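Local coordinates for salmonella typhimurium DB7155 bacteriophage DET7 tailspike (Bacteriophage, PDB 2V5I), which probably binds the O-antigen of Salmonella as the phage's receptor-binding tailspike and hydrolyses that polysaccharide, at residues 246-260 against 278-292. Numbering follows the deposited sequence.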
loop_
_atom_site.group_PDB
_atom_site.type_symbol
_atom_site.label_atom_id
_atom_site.label_comp_id
_atom_site.label_asym_id
_atom_site.label_seq_id
_atom_site.Cartn_x
_atom_site.Cartn_y
_atom_site.Cartn_z
ATOM N N ILE A 246 -0.731 3.014 -15.166
ATOM C CA ILE A 246 -0.429 3.581 -13.837
ATOM C C ILE A 246 -1.516 4.597 -13.485
ATOM O O ILE A 246 -1.737 5.549 -14.206
ATOM C CB ILE A 246 0.938 4.307 -13.822
ATOM C CG1 ILE A 246 2.067 3.411 -14.324
ATOM C CG2 ILE A 246 1.294 4.711 -12.399
ATOM C CD1 ILE A 246 3.339 4.197 -14.672
ATOM N N GLY A 247 -2.202 4.380 -12.373
ATOM C CA GLY A 247 -3.162 5.363 -11.904
ATOM C C GLY A 247 -4.493 5.464 -12.625
ATOM O O GLY A 247 -5.143 6.526 -12.583
ATOM N N VAL A 248 -4.938 4.366 -13.242
ATOM C CA VAL A 248 -6.158 4.418 -14.085
ATOM C C VAL A 248 -7.330 3.700 -13.401
ATOM O O VAL A 248 -7.134 2.699 -12.737
ATOM C CB VAL A 248 -5.884 3.712 -15.446
ATOM C CG1 VAL A 248 -7.046 3.830 -16.392
ATOM C CG2 VAL A 248 -4.629 4.280 -16.107
ATOM N N THR A 249 -8.567 4.148 -13.655
ATOM C CA THR A 249 -9.739 3.425 -13.181
ATOM C C THR A 249 -10.567 3.024 -14.388
ATOM O O THR A 249 -10.726 3.806 -15.327
ATOM C CB THR A 249 -10.598 4.325 -12.263
ATOM O OG1 THR A 249 -9.842 4.694 -11.098
ATOM C CG2 THR A 249 -11.914 3.631 -11.858
ATOM N N SER A 250 -11.083 1.778 -14.369
ATOM C CA SER A 250 -12.138 1.308 -15.259
ATOM C C SER A 250 -13.365 0.937 -14.474
ATOM O O SER A 250 -13.267 0.255 -13.486
ATOM C CB SER A 250 -11.686 0.070 -16.059
ATOM O OG SER A 250 -12.758 -0.661 -16.678
ATOM N N TRP A 251 -14.525 1.382 -14.954
ATOM C CA TRP A 251 -15.831 1.058 -14.331
ATOM C C TRP A 251 -16.793 0.440 -15.379
ATOM O O TRP A 251 -16.956 0.959 -16.519
ATOM C CB TRP A 251 -16.477 2.313 -13.785
ATOM C CG TRP A 251 -17.848 2.139 -13.122
ATOM C CD1 TRP A 251 -18.168 1.454 -11.996
ATOM C CD2 TRP A 251 -19.046 2.750 -13.581
ATOM N NE1 TRP A 251 -19.511 1.597 -11.712
ATOM C CE2 TRP A 251 -20.063 2.420 -12.663
ATOM C CE3 TRP A 251 -19.332 3.601 -14.642
ATOM C CZ2 TRP A 251 -21.378 2.891 -12.814
ATOM C CZ3 TRP A 251 -20.634 4.071 -14.799
ATOM C CH2 TRP A 251 -21.631 3.731 -13.855
ATOM N N ARG A 252 -17.399 -0.672 -15.000
ATOM C CA ARG A 252 -18.409 -1.405 -15.784
ATOM C C ARG A 252 -17.961 -1.779 -17.206
ATOM O O ARG A 252 -18.729 -1.751 -18.160
ATOM C CB ARG A 252 -19.732 -0.624 -15.806
ATOM C CG ARG A 252 -20.478 -0.658 -14.478
ATOM C CD ARG A 252 -21.831 0.035 -14.553
ATOM N NE ARG A 252 -22.518 -0.080 -13.247
ATOM C CZ ARG A 252 -23.703 0.450 -12.994
ATOM N NH1 ARG A 252 -24.343 1.126 -13.916
ATOM N NH2 ARG A 252 -24.246 0.313 -11.788
ATOM N N ALA A 253 -16.727 -2.244 -17.329
ATOM C CA ALA A 253 -16.231 -2.811 -18.606
ATOM C C ALA A 253 -17.084 -4.011 -18.962
ATOM O O ALA A 253 -17.377 -4.875 -18.153
ATOM C CB ALA A 253 -14.777 -3.240 -18.468
ATOM N N GLY A 254 -17.501 -4.040 -20.227
ATOM C CA GLY A 254 -18.237 -5.211 -20.768
ATOM C C GLY A 254 -17.402 -6.456 -20.802
ATOM O O GLY A 254 -17.983 -7.569 -20.765
ATOM N N GLU A 255 -16.062 -6.319 -20.884
ATOM C CA GLU A 255 -15.145 -7.449 -20.733
ATOM C C GLU A 255 -14.367 -7.253 -19.421
ATOM O O GLU A 255 -14.972 -7.364 -18.342
ATOM C CB GLU A 255 -14.272 -7.733 -21.984
ATOM C CG GLU A 255 -13.673 -9.159 -22.007
ATOM C CD GLU A 255 -12.403 -9.300 -22.929
ATOM O OE1 GLU A 255 -11.952 -8.294 -23.544
ATOM O OE2 GLU A 255 -11.830 -10.395 -22.977
ATOM N N SER A 256 -13.111 -6.843 -19.488
ATOM C CA SER A 256 -12.260 -6.709 -18.322
ATOM C C SER A 256 -11.769 -5.277 -18.208
ATOM O O SER A 256 -11.693 -4.520 -19.196
ATOM C CB SER A 256 -11.075 -7.636 -18.399
ATOM O OG SER A 256 -11.536 -9.009 -18.342
ATOM N N GLY A 257 -11.388 -4.884 -16.999
ATOM C CA GLY A 257 -10.878 -3.507 -16.829
ATOM C C GLY A 257 -9.617 -3.312 -17.689
ATOM O O GLY A 257 -9.488 -2.349 -18.428
ATOM N N PHE A 258 -8.650 -4.187 -17.434
ATOM C CA PHE A 258 -7.354 -4.118 -18.011
ATOM C C PHE A 258 -6.916 -5.504 -18.479
ATOM O O PHE A 258 -7.032 -6.457 -17.729
ATOM C CB PHE A 258 -6.366 -3.651 -16.916
ATOM C CG PHE A 258 -6.764 -2.336 -16.277
ATOM C CD1 PHE A 258 -6.508 -1.125 -16.876
ATOM C CD2 PHE A 258 -7.532 -2.322 -15.078
ATOM C CE1 PHE A 258 -6.925 0.081 -16.302
ATOM C CE2 PHE A 258 -7.943 -1.091 -14.483
ATOM C CZ PHE A 258 -7.679 0.079 -15.110
ATOM N N LYS A 259 -6.449 -5.561 -19.718
ATOM C CA LYS A 259 -6.222 -6.871 -20.383
ATOM C C LYS A 259 -4.932 -6.922 -21.177
ATOM O O LYS A 259 -4.688 -6.048 -22.008
ATOM C CB LYS A 259 -7.412 -7.172 -21.290
ATOM C CG LYS A 259 -7.369 -8.494 -22.107
ATOM C CD LYS A 259 -8.430 -8.484 -23.187
ATOM C CE LYS A 259 -8.431 -9.735 -24.010
ATOM N NZ LYS A 259 -9.637 -9.680 -24.934
ATOM N N THR A 260 -4.146 -7.969 -20.898
ATOM C CA THR A 260 -3.090 -8.377 -21.806
ATOM C C THR A 260 -3.630 -9.502 -22.700
ATOM O O THR A 260 -4.027 -10.549 -22.201
ATOM C CB THR A 260 -1.848 -8.882 -20.992
ATOM O OG1 THR A 260 -2.206 -9.887 -20.070
ATOM C CG2 THR A 260 -1.228 -7.746 -20.207
ATOM N N ARG A 278 -0.074 -0.763 -12.064
ATOM C CA ARG A 278 0.183 -0.182 -10.739
ATOM C C ARG A 278 -0.757 0.974 -10.417
ATOM O O ARG A 278 -1.187 1.712 -11.293
ATOM C CB ARG A 278 1.630 0.346 -10.605
ATOM C CG ARG A 278 2.714 -0.696 -10.778
ATOM C CD ARG A 278 4.063 -0.180 -10.264
ATOM N NE ARG A 278 4.493 0.972 -11.041
ATOM C CZ ARG A 278 4.555 2.248 -10.634
ATOM N NH1 ARG A 278 4.221 2.603 -9.388
ATOM N NH2 ARG A 278 4.920 3.211 -11.483
ATOM N N ASP A 279 -1.131 1.069 -9.144
ATOM C CA ASP A 279 -1.912 2.193 -8.642
ATOM C C ASP A 279 -3.236 2.361 -9.409
ATOM O O ASP A 279 -3.715 3.473 -9.604
ATOM C CB ASP A 279 -1.097 3.501 -8.711
ATOM C CG ASP A 279 0.236 3.484 -7.970
ATOM O OD1 ASP A 279 0.539 2.608 -7.129
ATOM O OD2 ASP A 279 1.005 4.466 -8.231
ATOM N N SER A 280 -3.840 1.233 -9.794
ATOM C CA SER A 280 -5.022 1.253 -10.676
ATOM C C SER A 280 -6.195 0.479 -10.070
ATOM O O SER A 280 -6.043 -0.273 -9.126
ATOM C CB SER A 280 -4.675 0.729 -12.052
ATOM O OG SER A 280 -3.708 1.542 -12.678
ATOM N N VAL A 281 -7.404 0.776 -10.566
ATOM C CA VAL A 281 -8.646 0.341 -9.917
ATOM C C VAL A 281 -9.607 -0.144 -10.968
ATOM O O VAL A 281 -9.809 0.535 -11.981
ATOM C CB VAL A 281 -9.304 1.528 -9.188
ATOM C CG1 VAL A 281 -10.573 1.054 -8.528
ATOM C CG2 VAL A 281 -8.335 2.116 -8.120
ATOM N N ALA A 282 -10.151 -1.377 -10.783
ATOM C CA ALA A 282 -11.235 -1.882 -11.673
ATOM C C ALA A 282 -12.473 -2.072 -10.832
ATOM O O ALA A 282 -12.438 -2.775 -9.827
ATOM C CB ALA A 282 -10.853 -3.178 -12.371
ATOM N N LEU A 283 -13.607 -1.485 -11.273
ATOM C CA LEU A 283 -14.874 -1.509 -10.536
ATOM C C LEU A 283 -15.962 -2.117 -11.457
ATOM O O LEU A 283 -16.121 -1.695 -12.628
ATOM C CB LEU A 283 -15.286 -0.077 -10.155
ATOM C CG LEU A 283 -14.343 0.689 -9.240
ATOM C CD1 LEU A 283 -14.976 2.033 -9.023
ATOM C CD2 LEU A 283 -14.108 -0.008 -7.993
ATOM N N SER A 284 -16.671 -3.130 -10.950
ATOM C CA SER A 284 -17.811 -3.763 -11.621
ATOM C C SER A 284 -17.574 -4.213 -13.072
ATOM O O SER A 284 -18.470 -4.011 -13.887
ATOM C CB SER A 284 -18.993 -2.812 -11.570
ATOM O OG SER A 284 -19.310 -2.517 -10.191
ATOM N N PRO A 285 -16.425 -4.824 -13.406
ATOM C CA PRO A 285 -16.321 -5.412 -14.770
ATOM C C PRO A 285 -17.174 -6.676 -14.889
ATOM O O PRO A 285 -17.363 -7.393 -13.927
ATOM C CB PRO A 285 -14.845 -5.784 -14.896
ATOM C CG PRO A 285 -14.515 -6.139 -13.514
ATOM C CD PRO A 285 -15.207 -5.120 -12.629
ATOM N N VAL A 286 -17.714 -6.869 -16.079
ATOM C CA VAL A 286 -18.494 -8.077 -16.396
ATOM C C VAL A 286 -17.632 -9.348 -16.340
ATOM O O VAL A 286 -18.095 -10.412 -15.884
ATOM C CB VAL A 286 -19.271 -7.901 -17.712
ATOM C CG1 VAL A 286 -19.966 -9.204 -18.102
ATOM C CG2 VAL A 286 -20.248 -6.774 -17.630
ATOM N N TRP A 287 -16.390 -9.274 -16.824
ATOM C CA TRP A 287 -15.471 -10.368 -16.699
ATOM C C TRP A 287 -14.461 -10.076 -15.570
ATOM O O TRP A 287 -14.861 -10.169 -14.404
ATOM C CB TRP A 287 -14.820 -10.651 -18.039
ATOM C CG TRP A 287 -15.830 -11.256 -19.004
ATOM C CD1 TRP A 287 -16.893 -10.620 -19.629
ATOM C CD2 TRP A 287 -15.897 -12.637 -19.428
ATOM N NE1 TRP A 287 -17.579 -11.530 -20.411
ATOM C CE2 TRP A 287 -17.008 -12.758 -20.295
ATOM C CE3 TRP A 287 -15.149 -13.777 -19.133
ATOM C CZ2 TRP A 287 -17.363 -13.967 -20.916
ATOM C CZ3 TRP A 287 -15.510 -15.000 -19.762
ATOM C CH2 TRP A 287 -16.604 -15.062 -20.646
ATOM N N ASP A 288 -13.225 -9.687 -15.856
ATOM C CA ASP A 288 -12.163 -9.643 -14.841
ATOM C C ASP A 288 -11.819 -8.188 -14.505
ATOM O O ASP A 288 -11.965 -7.310 -15.374
ATOM C CB ASP A 288 -10.895 -10.333 -15.329
ATOM C CG ASP A 288 -11.060 -11.832 -15.544
ATOM O OD1 ASP A 288 -12.183 -12.384 -15.387
ATOM O OD2 ASP A 288 -9.978 -12.435 -15.808
ATOM N N GLY A 289 -11.267 -7.927 -13.318
ATOM C CA GLY A 289 -10.757 -6.598 -13.029
ATOM C C GLY A 289 -9.483 -6.413 -13.885
ATOM O O GLY A 289 -9.373 -5.511 -14.701
ATOM N N PHE A 290 -8.474 -7.231 -13.563
ATOM C CA PHE A 290 -7.236 -7.279 -14.363
ATOM C C PHE A 290 -7.094 -8.711 -14.914
ATOM O O PHE A 290 -7.101 -9.668 -14.125
ATOM C CB PHE A 290 -6.029 -6.983 -13.466
ATOM C CG PHE A 290 -5.983 -5.574 -12.949
ATOM C CD1 PHE A 290 -6.835 -5.172 -11.888
ATOM C CD2 PHE A 290 -5.118 -4.644 -13.443
ATOM C CE1 PHE A 290 -6.787 -3.881 -11.427
ATOM C CE2 PHE A 290 -5.077 -3.311 -12.937
ATOM C CZ PHE A 290 -5.946 -2.970 -11.957
ATOM N N ASP A 291 -7.032 -8.844 -16.249
ATOM C CA ASP A 291 -6.857 -10.137 -16.950
ATOM C C ASP A 291 -5.471 -10.133 -17.565
ATOM O O ASP A 291 -5.287 -9.632 -18.660
ATOM C CB ASP A 291 -7.907 -10.278 -18.068
ATOM C CG ASP A 291 -7.771 -11.561 -18.881
ATOM O OD1 ASP A 291 -6.927 -12.433 -18.557
ATOM O OD2 ASP A 291 -8.513 -11.661 -19.886
ATOM N N LEU A 292 -4.503 -10.685 -16.818
ATOM C CA LEU A 292 -3.092 -10.577 -17.146
ATOM C C LEU A 292 -2.383 -11.837 -17.656
ATOM O O LEU A 292 -1.155 -11.893 -17.720
ATOM C CB LEU A 292 -2.298 -9.958 -15.975
ATOM C CG LEU A 292 -2.914 -8.687 -15.347
ATOM C CD1 LEU A 292 -2.049 -8.177 -14.220
ATOM C CD2 LEU A 292 -3.146 -7.628 -16.382
HETATM O O HOH W 1 -14.528 -2.341 -15.162
HETATM O O HOH W 2 -21.192 -0.377 -10.440
HETATM O O HOH W 3 -19.341 -9.691 -21.796
HETATM O O HOH W 4 -10.732 -10.570 -20.338
HETATM O O HOH W 5 0.420 -11.507 -20.042
#
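Phe258 and Phe290 share one first torsion, with CG trans to the carbonyl carbon (chi1 -56° and -68°), and this sends both rings the same way from neighbouring strands into an offset stack. The centroids are 4.7 Å apart and the planes 23° from parallel; Phe258 CD2 sits over one face of the Phe290 ring, toward its rim. Phe258 also reaches across the interior to strand 280-283: its CE2 lies 4.2 Å from Ala282 CB, and Val281 O meets the edge of its ring. Ser280 illustrates how a side chain can bridge a corner. Its OG, trans to its own carbonyl carbon, accepts a nearly straight bond from Val248 N (3.1 Å) and donates to Arg278 O, which also receives Gly247 N. At a second bend Ser256 OG likewise accepts the N-H of Asp288 at 3.1 Å, while one water links it to Asp291 OD2. Another water joins Trp251 NE1, Arg252 NE and Ser284 OG; Arg252 NH1 is also bonded to Tyr224 and Ser284 OG to Asn331. Leu283 CB lies at the edge of the Trp251 indole, 3.7 Å from CD1. Between the corners 249-251 pairs in parallel with 280-283, and 258-260 with 290-291, Asp291 N donating to Phe258 O at 2.8 Å. Parallel strands in register on successive coils, with an aromatic stack inside, are characteristic of the right-handed parallel beta-helix, the fold of the P22 tailspike family.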